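Side-chain contacts in epimerase domain-containing protein (Bacillus cereus HuA2-4, PDB 6ZLK), which interconverts UDP-glucuronic acid and UDP-galacturonic acid by NAD-dependent epimerisation at C4 of the sugar: residues 14-19 with 223-228; 159-164 with 171-176. All coordinates share one frame; numbering follows the deposited sequence.

Contacts 1 and 2 lie on opposite faces of the mixed beta-sheet in the nucleotide-binding domain, their centres about 18 Å apart. Along the chain the order is 14-19, 159-164, 171-176, 223-228, so that contact 2 falls wholly between the two halves of contact 1. Strand 171-180 joins them. Ile171 and Ile173 face helix 148-167, whereas Leu174 sends CD1 to the other face, 4.1 Å from Ala228 CB and 3.9 Å from Thr225 CA. Farther along this strand, Tyr176 OH is hydrogen-bonded to Thr225 OG1 at 2.7 Å. Since Tyr176 also touches NAD and the UDP-sugar, this pair ties helix 218-230 to a residue of the active-site pocket.

Contact 1: 14-19 with 223-228; sequences SHLCQA and RGTVAA
Thr225 OG1 is held from two directions, hydrogen-bonded to Cys221 O one turn back in its own helix, with Tyr176 OH as its second partner, while the methyl of the same residue faces Leu16. The setting is the Rossmann-type fold of the NAD-dependent epimerases: helix 11-21, the first helix of the domain, which begins within the glycine-rich TGxxGxxG motif, meets helix 218-230 on one face of the sheet. The short helical segments cross at -58° with axes 10.5 Å apart at closest, and the nearest alpha carbons, those of Leu16 and Val226, are 7.9 Å apart. This spacing is bridged by the ends of a few side chains, which bury a modest 132 Å² in all.

Leu16 carries most of the contact. Its CG stands anti to the backbone N (chi1 180°), which extends the branch across the gap and brings both methyls to the facing helix. CD1 sits 3.8 Å from Thr225 CG2 and 3.9 Å from Val226 CG2, so it touches two consecutive residues, and CD2 comes within 4.1 Å of Thr225 CG2. The Leu16 branch meets the Thr225 one roughly perpendicularly and runs alongside Val226 in the reverse sense. Thr225 divides its two branches cleanly: with chi1 at -58° the hydroxyl lies beside the backbone N, turned back to the Cys221 carbonyl, and CG2 is the branch presented to leucine. Ile222, a turn before Val226, extends the apolar seam by touching Leu16 and Ala19, and also meets His15. One turn after Leu16, the contact thins out at the partly exposed Ala19, whose CB lies 4.5 Å from Val226 CG2.

Contact 2: 159-164 with 171-176; sequences LCHVYH and IVILRY. With NAD (nicotinamide-adenine-dinucleotide), chain E.
Helix 159-164 runs nearly antiparallel to strand 171-176, at 162°, with the two axes 8.8 Å apart at closest and the nearest alpha carbons, those of His164 and Ile171, separated by 6.2 Å. Ile171 fills most of the gap. With chi1 at 71°, its CG1 is wedged between the backbone N and C, which turns it to the helix, where it packs 3.6 Å from His164 CB; CG2 lies 3.7 Å from Cys160 O. Helix 148-167 is the connection of a beta-alpha-beta crossover between the parallel neighbouring strands 120-126 and 171-180, and earlier on it Tyr149 and Lys153, the family's YxxxK pair, hydrogen-bond NAD. His161 starts out away from the strand, yet its ring swings back to the ends of Ile171 and Ile173, putting NE2 3.6 Å from Ile173 CD1; the two side chains meet roughly perpendicularly. Cys160 CB comes within 4.1 Å of the same methyl. On another side of the helix, Tyr163 meets Trp91 of the second subunit edge-to-face. A salt bridge from Arg175 NH2 to Glu157 OE1 adds a polar link between strand and helix. Farther along the strand, Tyr176 CB touches the nicotinamide ring at NAD C5N, 3.4 Å away.

Contact 1: 14-19 with 223-228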
loop_
_atom_site.group_PDB
_atom_site.type_symbol
_atom_site.label_atom_id
_atom_site.label_comp_id
_atom_site.label_asym_id
_atom_site.label_seq_id
_atom_site.Cartn_x
_atom_site.Cartn_y
_atom_site.Cartn_z
ATOM N N SER A 14 -20.538 -14.876 3.511
ATOM C CA SER A 14 -21.735 -15.735 3.488
ATOM C C SER A 14 -22.479 -15.598 4.823
ATOM O O SER A 14 -23.710 -15.436 4.844
ATOM C CB SER A 14 -21.373 -17.161 3.177
ATOM O OG SER A 14 -20.623 -17.733 4.205
ATOM N N HIS A 15 -21.729 -15.509 5.922
ATOM C CA HIS A 15 -22.324 -15.359 7.286
ATOM C C HIS A 15 -22.925 -13.964 7.409
ATOM O O HIS A 15 -24.002 -13.829 8.016
ATOM C CB HIS A 15 -21.283 -15.549 8.383
ATOM C CG HIS A 15 -20.931 -16.980 8.699
ATOM N ND1 HIS A 15 -21.764 -17.783 9.454
ATOM C CD2 HIS A 15 -19.840 -17.706 8.391
ATOM C CE1 HIS A 15 -21.154 -18.944 9.644
ATOM N NE2 HIS A 15 -19.975 -18.934 9.001
ATOM N N LEU A 16 -22.265 -12.964 6.854
ATOM C CA LEU A 16 -22.772 -11.585 6.923
ATOM C C LEU A 16 -24.082 -11.442 6.153
ATOM O O LEU A 16 -25.066 -10.858 6.704
ATOM C CB LEU A 16 -21.723 -10.615 6.426
ATOM C CG LEU A 16 -22.148 -9.151 6.454
ATOM C CD1 LEU A 16 -22.485 -8.651 7.844
ATOM C CD2 LEU A 16 -21.052 -8.279 5.816
ATOM N N CYS A 17 -24.154 -11.998 4.958
ATOM C CA CYS A 17 -25.394 -11.932 4.167
ATOM C C CYS A 17 -26.546 -12.605 4.948
ATOM O O CYS A 17 -27.640 -12.080 5.005
ATOM C CB CYS A 17 -25.205 -12.605 2.815
ATOM S SG CYS A 17 -24.117 -11.671 1.723
ATOM N N GLN A 18 -26.298 -13.766 5.519
ATOM C CA GLN A 18 -27.295 -14.533 6.287
ATOM C C GLN A 18 -27.788 -13.666 7.449
ATOM O O GLN A 18 -29.006 -13.559 7.683
ATOM C CB GLN A 18 -26.651 -15.831 6.758
ATOM C CG GLN A 18 -27.615 -16.836 7.324
ATOM C CD GLN A 18 -27.079 -18.221 7.040
ATOM O OE1 GLN A 18 -25.871 -18.439 7.034
ATOM N NE2 GLN A 18 -27.977 -19.147 6.748
ATOM N N ALA A 19 -26.874 -13.019 8.160
ATOM C CA ALA A 19 -27.243 -12.180 9.315
ATOM C C ALA A 19 -28.058 -10.963 8.863
ATOM O O ALA A 19 -29.095 -10.644 9.514
ATOM C CB ALA A 19 -26.023 -11.746 10.080
ATOM N N ARG A 223 -21.548 -9.844 14.584
ATOM C CA ARG A 223 -22.265 -8.877 15.463
ATOM C C ARG A 223 -21.546 -7.526 15.448
ATOM O O ARG A 223 -22.231 -6.487 15.304
ATOM C CB ARG A 223 -22.362 -9.376 16.912
ATOM C CG ARG A 223 -23.495 -10.358 17.076
ATOM C CD ARG A 223 -23.687 -10.757 18.532
ATOM N NE ARG A 223 -22.678 -11.687 19.017
ATOM C CZ ARG A 223 -22.800 -13.016 18.987
ATOM N NH1 ARG A 223 -23.887 -13.591 18.467
ATOM N NH2 ARG A 223 -21.825 -13.778 19.454
ATOM N N GLY A 224 -20.204 -7.513 15.479
ATOM C CA GLY A 224 -19.493 -6.228 15.367
ATOM C C GLY A 224 -19.711 -5.574 14.022
ATOM O O GLY A 224 -19.870 -4.324 13.887
ATOM N N THR A 225 -19.705 -6.396 12.978
ATOM C CA THR A 225 -19.800 -5.896 11.607
ATOM C C THR A 225 -21.191 -5.272 11.377
ATOM O O THR A 225 -21.273 -4.185 10.752
ATOM C CB THR A 225 -19.420 -7.036 10.661
ATOM O OG1 THR A 225 -18.100 -7.518 10.930
ATOM C CG2 THR A 225 -19.560 -6.613 9.225
ATOM N N VAL A 226 -22.260 -5.946 11.788
ATOM C CA VAL A 226 -23.628 -5.409 11.705
ATOM C C VAL A 226 -23.722 -4.158 12.590
ATOM O O VAL A 226 -24.379 -3.231 12.163
ATOM C CB VAL A 226 -24.619 -6.519 12.073
ATOM C CG1 VAL A 226 -26.007 -5.966 12.221
ATOM C CG2 VAL A 226 -24.578 -7.610 11.013
ATOM N N ALA A 227 -23.066 -4.133 13.734
ATOM C CA ALA A 227 -23.111 -2.953 14.620
ATOM C C ALA A 227 -22.520 -1.739 13.897
ATOM O O ALA A 227 -22.983 -0.616 14.175
ATOM C CB ALA A 227 -22.419 -3.186 15.920
ATOM N N ALA A 228 -21.539 -1.910 13.022
ATOM C CA ALA A 228 -20.990 -0.783 12.230
ATOM C C ALA A 228 -22.089 -0.126 11.388
ATOM O O ALA A 228 -22.006 1.101 11.128
ATOM C CB ALA A 228 -19.821 -1.230 11.374
#

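Contact 2: 159-164 with 171-176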
loop_
_atom_site.group_PDB
_atom_site.type_symbol
_atom_site.label_atom_id
_atom_site.label_comp_id
_atom_site.label_asym_id
_atom_site.label_seq_id
_atom_site.Cartn_x
_atom_site.Cartn_y
_atom_site.Cartn_z
ATOM N N LEU A 159 -6.381 3.828 0.504
ATOM C CA LEU A 159 -7.280 4.298 -0.556
ATOM C C LEU A 159 -8.593 4.807 0.046
ATOM O O LEU A 159 -9.090 5.864 -0.344
ATOM C CB LEU A 159 -7.565 3.159 -1.538
ATOM C CG LEU A 159 -6.430 2.879 -2.510
ATOM C CD1 LEU A 159 -6.712 1.591 -3.276
ATOM C CD2 LEU A 159 -6.230 4.050 -3.450
ATOM N N CYS A 160 -9.163 4.096 1.011
ATOM C CA CYS A 160 -10.374 4.573 1.709
ATOM C C CYS A 160 -10.118 5.979 2.279
ATOM O O CYS A 160 -10.969 6.850 2.029
ATOM C CB CYS A 160 -10.827 3.645 2.829
ATOM S SG CYS A 160 -11.472 2.056 2.226
ATOM N N HIS A 161 -8.987 6.202 2.955
ATOM C CA HIS A 161 -8.756 7.549 3.514
ATOM C C HIS A 161 -8.613 8.560 2.378
ATOM O O HIS A 161 -9.063 9.708 2.572
ATOM C CB HIS A 161 -7.534 7.571 4.401
ATOM C CG HIS A 161 -7.723 6.773 5.639
ATOM N ND1 HIS A 161 -8.703 7.118 6.577
ATOM C CD2 HIS A 161 -7.071 5.699 6.119
ATOM C CE1 HIS A 161 -8.638 6.237 7.574
ATOM N NE2 HIS A 161 -7.632 5.390 7.327
ATOM N N VAL A 162 -7.972 8.225 1.255
ATOM C CA VAL A 162 -7.848 9.186 0.135
ATOM C C VAL A 162 -9.225 9.593 -0.351
ATOM O O VAL A 162 -9.476 10.770 -0.539
ATOM C CB VAL A 162 -7.009 8.571 -0.999
ATOM C CG1 VAL A 162 -7.177 9.333 -2.291
ATOM C CG2 VAL A 162 -5.547 8.445 -0.538
ATOM N N TYR A 163 -10.146 8.663 -0.504
ATOM C CA TYR A 163 -11.449 8.969 -1.110
ATOM C C TYR A 163 -12.379 9.629 -0.090
ATOM O O TYR A 163 -13.211 10.454 -0.491
ATOM C CB TYR A 163 -11.997 7.712 -1.768
ATOM C CG TYR A 163 -11.346 7.474 -3.095
ATOM C CD1 TYR A 163 -10.112 6.858 -3.207
ATOM C CD2 TYR A 163 -11.965 7.883 -4.269
ATOM C CE1 TYR A 163 -9.509 6.667 -4.437
ATOM C CE2 TYR A 163 -11.394 7.668 -5.509
ATOM C CZ TYR A 163 -10.135 7.117 -5.590
ATOM O OH TYR A 163 -9.481 6.849 -6.746
ATOM N N HIS A 164 -12.205 9.355 1.192
ATOM C CA HIS A 164 -12.967 10.008 2.281
ATOM C C HIS A 164 -12.528 11.481 2.310
ATOM O O HIS A 164 -13.393 12.379 2.269
ATOM C CB HIS A 164 -12.701 9.275 3.596
ATOM C CG HIS A 164 -13.288 9.983 4.762
ATOM N ND1 HIS A 164 -12.507 10.407 5.816
ATOM C CD2 HIS A 164 -14.531 10.448 5.001
ATOM C CE1 HIS A 164 -13.304 10.971 6.727
ATOM N NE2 HIS A 164 -14.532 11.045 6.249
ATOM N N ILE A 171 -16.433 6.349 4.580
ATOM C CA ILE A 171 -15.705 5.097 4.891
ATOM C C ILE A 171 -15.738 4.813 6.375
ATOM O O ILE A 171 -15.690 5.721 7.215
ATOM C CB ILE A 171 -14.270 5.104 4.329
ATOM C CG1 ILE A 171 -13.348 6.061 5.082
ATOM C CG2 ILE A 171 -14.300 5.353 2.839
ATOM C CD1 ILE A 171 -12.411 5.394 6.043
ATOM N N VAL A 172 -15.739 3.520 6.695
ATOM C CA VAL A 172 -15.479 2.966 8.030
ATOM C C VAL A 172 -14.569 1.762 7.779
ATOM O O VAL A 172 -14.882 0.996 6.845
ATOM C CB VAL A 172 -16.777 2.482 8.704
ATOM C CG1 VAL A 172 -16.440 1.860 10.035
ATOM C CG2 VAL A 172 -17.822 3.610 8.838
ATOM N N ILE A 173 -13.514 1.637 8.542
ATOM C CA ILE A 173 -12.589 0.482 8.382
ATOM C C ILE A 173 -12.675 -0.431 9.592
ATOM O O ILE A 173 -12.517 0.012 10.713
ATOM C CB ILE A 173 -11.149 0.946 8.101
ATOM C CG1 ILE A 173 -11.021 1.700 6.772
ATOM C CG2 ILE A 173 -10.202 -0.241 8.215
ATOM C CD1 ILE A 173 -9.781 2.546 6.655
ATOM N N LEU A 174 -12.965 -1.702 9.378
ATOM C CA LEU A 174 -12.966 -2.724 10.436
ATOM C C LEU A 174 -11.730 -3.595 10.225
ATOM O O LEU A 174 -11.570 -4.157 9.162
ATOM C CB LEU A 174 -14.252 -3.563 10.439
ATOM C CG LEU A 174 -15.557 -2.796 10.440
ATOM C CD1 LEU A 174 -16.752 -3.779 10.445
ATOM C CD2 LEU A 174 -15.594 -1.876 11.655
ATOM N N ARG A 175 -10.877 -3.689 11.222
ATOM C CA ARG A 175 -9.736 -4.631 11.209
ATOM C C ARG A 175 -10.108 -5.876 11.990
ATOM O O ARG A 175 -10.101 -5.880 13.248
ATOM C CB ARG A 175 -8.481 -3.999 11.826
ATOM C CG ARG A 175 -7.924 -2.890 10.967
ATOM C CD ARG A 175 -6.794 -2.196 11.696
ATOM N NE ARG A 175 -6.176 -1.236 10.796
ATOM C CZ ARG A 175 -5.307 -0.298 11.178
ATOM N NH1 ARG A 175 -4.949 -0.177 12.431
ATOM N NH2 ARG A 175 -4.802 0.547 10.308
ATOM N N TYR A 176 -10.420 -6.934 11.275
ATOM C CA TYR A 176 -10.644 -8.254 11.914
ATOM C C TYR A 176 -9.343 -8.916 12.365
ATOM O O TYR A 176 -8.324 -8.846 11.704
ATOM C CB TYR A 176 -11.282 -9.168 10.871
ATOM C CG TYR A 176 -12.681 -8.855 10.396
ATOM C CD1 TYR A 176 -13.536 -7.926 10.982
ATOM C CD2 TYR A 176 -13.140 -9.494 9.256
ATOM C CE1 TYR A 176 -14.813 -7.713 10.514
ATOM C CE2 TYR A 176 -14.400 -9.245 8.741
ATOM C CZ TYR A 176 -15.266 -8.393 9.391
ATOM O OH TYR A 176 -16.531 -8.192 8.885
HETATM P PA NAD E . -12.787 -15.577 1.449
HETATM O O1A NAD E . -11.678 -15.864 0.513
HETATM O O2A NAD E . -13.575 -16.708 2.040
HETATM O O5B NAD E . -13.802 -14.506 0.903
HETATM C C5B NAD E . -13.441 -13.431 0.010
HETATM C C4B NAD E . -14.261 -13.537 -1.253
HETATM O O4B NAD E . -13.880 -12.449 -2.124
HETATM C C3B NAD E . -14.064 -14.822 -2.038
HETATM O O3B NAD E . -15.198 -15.680 -2.013
HETATM C C2B NAD E . -13.621 -14.332 -3.421
HETATM O O2B NAD E . -14.133 -15.065 -4.520
HETATM C C1B NAD E . -14.148 -12.893 -3.440
HETATM N N9A NAD E . -13.421 -12.000 -4.325
HETATM C C8A NAD E . -12.073 -11.749 -4.343
HETATM N N7A NAD E . -11.713 -10.894 -5.263
HETATM C C5A NAD E . -12.901 -10.631 -5.943
HETATM C C6A NAD E . -13.209 -9.838 -7.058
HETATM N N6A NAD E . -12.293 -9.172 -7.795
HETATM N N1A NAD E . -14.507 -9.755 -7.437
HETATM C C2A NAD E . -15.435 -10.446 -6.736
HETATM N N3A NAD E . -15.255 -11.276 -5.699
HETATM C C4A NAD E . -13.974 -11.301 -5.341
HETATM O O3 NAD E . -12.067 -14.785 2.645
HETATM P PN NAD E . -12.642 -14.410 4.131
HETATM O O1N NAD E . -11.883 -15.207 5.085
HETATM O O2N NAD E . -14.090 -14.437 4.074
HETATM O O5D NAD E . -12.182 -12.904 4.226
HETATM C C5D NAD E . -13.106 -11.916 3.957
HETATM C C4D NAD E . -12.441 -10.594 4.219
HETATM O O4D NAD E . -12.053 -10.501 5.601
HETATM C C3D NAD E . -11.178 -10.327 3.388
HETATM O O3D NAD E . -11.147 -8.945 2.990
HETATM C C2D NAD E . -10.034 -10.560 4.373
HETATM O O2D NAD E . -8.841 -9.881 3.971
HETATM C C1D NAD E . -10.723 -10.104 5.655
HETATM N N1N NAD E . -10.212 -10.741 6.858
HETATM C C2N NAD E . -10.436 -12.063 7.101
HETATM C C3N NAD E . -9.945 -12.628 8.225
HETATM C C7N NAD E . -10.100 -14.085 8.494
HETATM O O7N NAD E . -9.634 -14.483 9.547
HETATM N N7N NAD E . -10.780 -14.845 7.625
HETATM C C4N NAD E . -9.308 -11.824 9.187
HETATM C C5N NAD E . -8.959 -10.518 8.856
HETATM C C6N NAD E . -9.467 -9.983 7.713
#